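Local coordinates for protein ARF-like GTPase (Chlamydomonas reinhardtii, PDB 4M9Q) that is a small GTPase of the ADP-ribosylation factor family, known as Arl13B, with a P-loop nucleotide-binding fold that holds phosphoaminophosphonic acid-guanylate ester and a magnesium ion, at residues Thr18-Leu21 with Asn22-Gly26. Sequence-based numbering, arbitrary orientation.
Sequences TTLL and NSIQG. With MG (magnesium ion), chain E; GNP (phosphoaminophosphonic acid-guanylate ester), chain D.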
loop_
_atom_site.group_PDB
_atom_site.type_symbol
_atom_site.label_atom_id
_atom_site.label_comp_id
_atom_site.label_asym_id
_atom_site.label_seq_id
_atom_site.Cartn_x
_atom_site.Cartn_y
_atom_site.Cartn_z
ATOM N N THR A 18 9.613 -0.729 -0.961
ATOM C CA THR A 18 10.422 -0.235 -2.052
ATOM C C THR A 18 10.804 -1.379 -3.007
ATOM O O THR A 18 10.704 -1.229 -4.217
ATOM C CB THR A 18 11.604 0.570 -1.518
ATOM O OG1 THR A 18 11.098 1.623 -0.690
ATOM C CG2 THR A 18 12.447 1.238 -2.637
ATOM N N THR A 19 11.158 -2.546 -2.472
ATOM C CA THR A 19 11.501 -3.705 -3.310
ATOM C C THR A 19 10.276 -4.163 -4.105
ATOM O O THR A 19 10.352 -4.528 -5.256
ATOM C CB THR A 19 12.032 -4.850 -2.448
ATOM O OG1 THR A 19 13.065 -4.346 -1.571
ATOM C CG2 THR A 19 12.616 -6.013 -3.315
ATOM N N LEU A 20 9.120 -4.103 -3.475
ATOM C CA LEU A 20 7.893 -4.514 -4.125
ATOM C C LEU A 20 7.554 -3.555 -5.257
ATOM O O LEU A 20 7.247 -3.946 -6.373
ATOM C CB LEU A 20 6.785 -4.597 -3.101
ATOM C CG LEU A 20 5.494 -5.201 -3.625
ATOM C CD1 LEU A 20 4.849 -6.008 -2.496
ATOM C CD2 LEU A 20 4.607 -4.082 -4.153
ATOM N N LEU A 21 7.719 -2.281 -5.008
ATOM C CA LEU A 21 7.490 -1.319 -6.063
ATOM C C LEU A 21 8.400 -1.521 -7.245
ATOM O O LEU A 21 7.931 -1.515 -8.364
ATOM C CB LEU A 21 7.692 0.085 -5.548
ATOM C CG LEU A 21 7.228 1.120 -6.566
ATOM C CD1 LEU A 21 5.832 0.699 -7.068
ATOM C CD2 LEU A 21 7.268 2.518 -5.981
ATOM N N ASN A 22 9.701 -1.671 -7.007
ATOM C CA ASN A 22 10.634 -2.021 -8.060
ATOM C C ASN A 22 10.167 -3.255 -8.804
ATOM O O ASN A 22 10.030 -3.220 -10.006
ATOM C CB ASN A 22 12.073 -2.241 -7.535
ATOM C CG ASN A 22 12.704 -0.957 -6.986
ATOM O OD1 ASN A 22 12.274 0.174 -7.314
ATOM N ND2 ASN A 22 13.697 -1.114 -6.125
ATOM N N SER A 23 9.869 -4.334 -8.104
ATOM C CA SER A 23 9.541 -5.593 -8.771
ATOM C C SER A 23 8.253 -5.516 -9.551
ATOM O O SER A 23 8.069 -6.222 -10.525
ATOM C CB SER A 23 9.461 -6.721 -7.747
ATOM O OG SER A 23 10.776 -7.002 -7.265
ATOM N N ILE A 24 7.344 -4.663 -9.111
ATOM C CA ILE A 24 6.060 -4.541 -9.795
ATOM C C ILE A 24 6.227 -3.811 -11.122
ATOM O O ILE A 24 5.472 -4.075 -12.063
ATOM C CB ILE A 24 5.006 -3.897 -8.893
ATOM C CG1 ILE A 24 3.676 -4.564 -9.036
ATOM C CG2 ILE A 24 4.844 -2.440 -9.172
ATOM C CD1 ILE A 24 2.811 -4.284 -7.827
ATOM N N GLN A 25 7.228 -2.924 -11.162
ATOM C CA GLN A 25 7.663 -2.204 -12.363
ATOM C C GLN A 25 8.705 -2.990 -13.196
ATOM O O GLN A 25 9.438 -2.399 -13.984
ATOM C CB GLN A 25 8.289 -0.852 -11.955
ATOM C CG GLN A 25 7.376 0.366 -11.975
ATOM C CD GLN A 25 7.634 1.318 -13.140
ATOM O OE1 GLN A 25 8.789 1.532 -13.570
ATOM N NE2 GLN A 25 6.553 1.904 -13.663
ATOM N N GLY A 26 8.805 -4.303 -13.005
ATOM C CA GLY A 26 9.662 -5.144 -13.840
ATOM C C GLY A 26 11.107 -5.200 -13.446
ATOM O O GLY A 26 11.719 -6.246 -13.572
HETATM MG MG MG E . 11.491 1.899 1.133
HETATM P PG GNP D . 11.433 1.455 4.474
HETATM O O1G GNP D . 11.868 2.175 3.089
HETATM O O2G GNP D . 9.889 1.571 4.718
HETATM O O3G GNP D . 12.341 2.026 5.580
HETATM N N3B GNP D . 11.666 -0.212 4.244
HETATM P PB GNP D . 10.958 -0.927 2.886
HETATM O O1B GNP D . 10.941 0.053 1.603
HETATM O O2B GNP D . 9.587 -1.373 3.313
HETATM O O3A GNP D . 11.894 -2.196 2.695
HETATM P PA GNP D . 12.789 -2.574 1.435
HETATM O O1A GNP D . 13.865 -1.562 1.526
HETATM O O2A GNP D . 11.885 -2.694 0.259
HETATM O "O5'" GNP D . 13.264 -4.021 1.917
HETATM C "C5'" GNP D . 13.816 -4.180 3.247
HETATM C "C4'" GNP D . 14.809 -5.372 3.280
HETATM O "O4'" GNP D . 14.041 -6.547 2.981
HETATM C "C3'" GNP D . 15.846 -5.352 2.167
HETATM O "O3'" GNP D . 16.989 -6.153 2.465
HETATM C "C2'" GNP D . 15.191 -6.096 1.054
HETATM O "O2'" GNP D . 16.069 -6.688 0.142
HETATM C "C1'" GNP D . 14.522 -7.196 1.818
HETATM N N9 GNP D . 13.414 -7.869 1.135
HETATM C C8 GNP D . 12.400 -7.252 0.531
HETATM N N7 GNP D . 11.516 -8.144 0.064
HETATM C C5 GNP D . 11.982 -9.363 0.356
HETATM C C6 GNP D . 11.502 -10.731 0.095
HETATM O O6 GNP D . 10.446 -10.949 -0.529
HETATM N N1 GNP D . 12.229 -11.722 0.565
HETATM C C2 GNP D . 13.394 -11.525 1.259
HETATM N N2 GNP D . 14.048 -12.616 1.665
HETATM N N3 GNP D . 13.907 -10.299 1.539
HETATM C C4 GNP D . 13.242 -9.189 1.071
HETATM O O HOH W 1 13.400 1.106 0.858
HETATM O O HOH W 2 9.621 2.644 1.439
#
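With CG set opposite the backbone N in both Leu20 (chi1 -172°) and Leu21 (chi1 -170°), the two leucines each turn one methyl toward Ile24. Leu20 CD2 lies 4.1 Å from Ile24 CD1, and Leu21 CD1 comes within 3.9 Å of Ile24 CG2; each pair of side chains crosses at a slant. The beta-branched Ile24 suits its place by having two arms, one for each leucine, while the buried Leu20 and Leu21 supply apolar methyls.

Backbone i to i+4 bonds join the two segments. Asn22 N reaches Thr18 O at 3.0 Å in a nearly straight bond, that of Ser23 N to Thr19 O is a little bent, that of Ile24 N to Leu20 O clearly so (144°), and Gln25 N closes on Leu21 O at a longer 3.2 Å. Leu21 O also takes a weak bond from Ile24 N, near the point where Gln25 leaves helical geometry. Asn22 CG rests 3.4 Å from Thr18 O.

At the other end, a hydroxyl beside the backbone N suits both threonines to phosphoaminophosphonic acid-guanylate ester and its metal. Thr18 OG1 binds the magnesium ion at 1.9 Å, while Thr18 N bonds to O1B of that ligand, which also binds the ion. Thr19 grips O2A of the same ligand twice, through its N-H and through OG1 at 2.7 Å. Thr18 fits the closing position of a P-loop (Walker A) motif; Asp54 bonds its hydroxyl, and Thr35 OG1 binds the same metal. Ser23 uses its small hydroxyl to bond Ala146 O.

Helix 17-24 follows strand 3-10 across the P-loop, as strand-loop-helix. Leu21 packs on Val52 of strand 48-55 and Thr41 of strand 38-45, whereas Leu20, Ser23 and Ile24 touch Leu158 of helix 157-190.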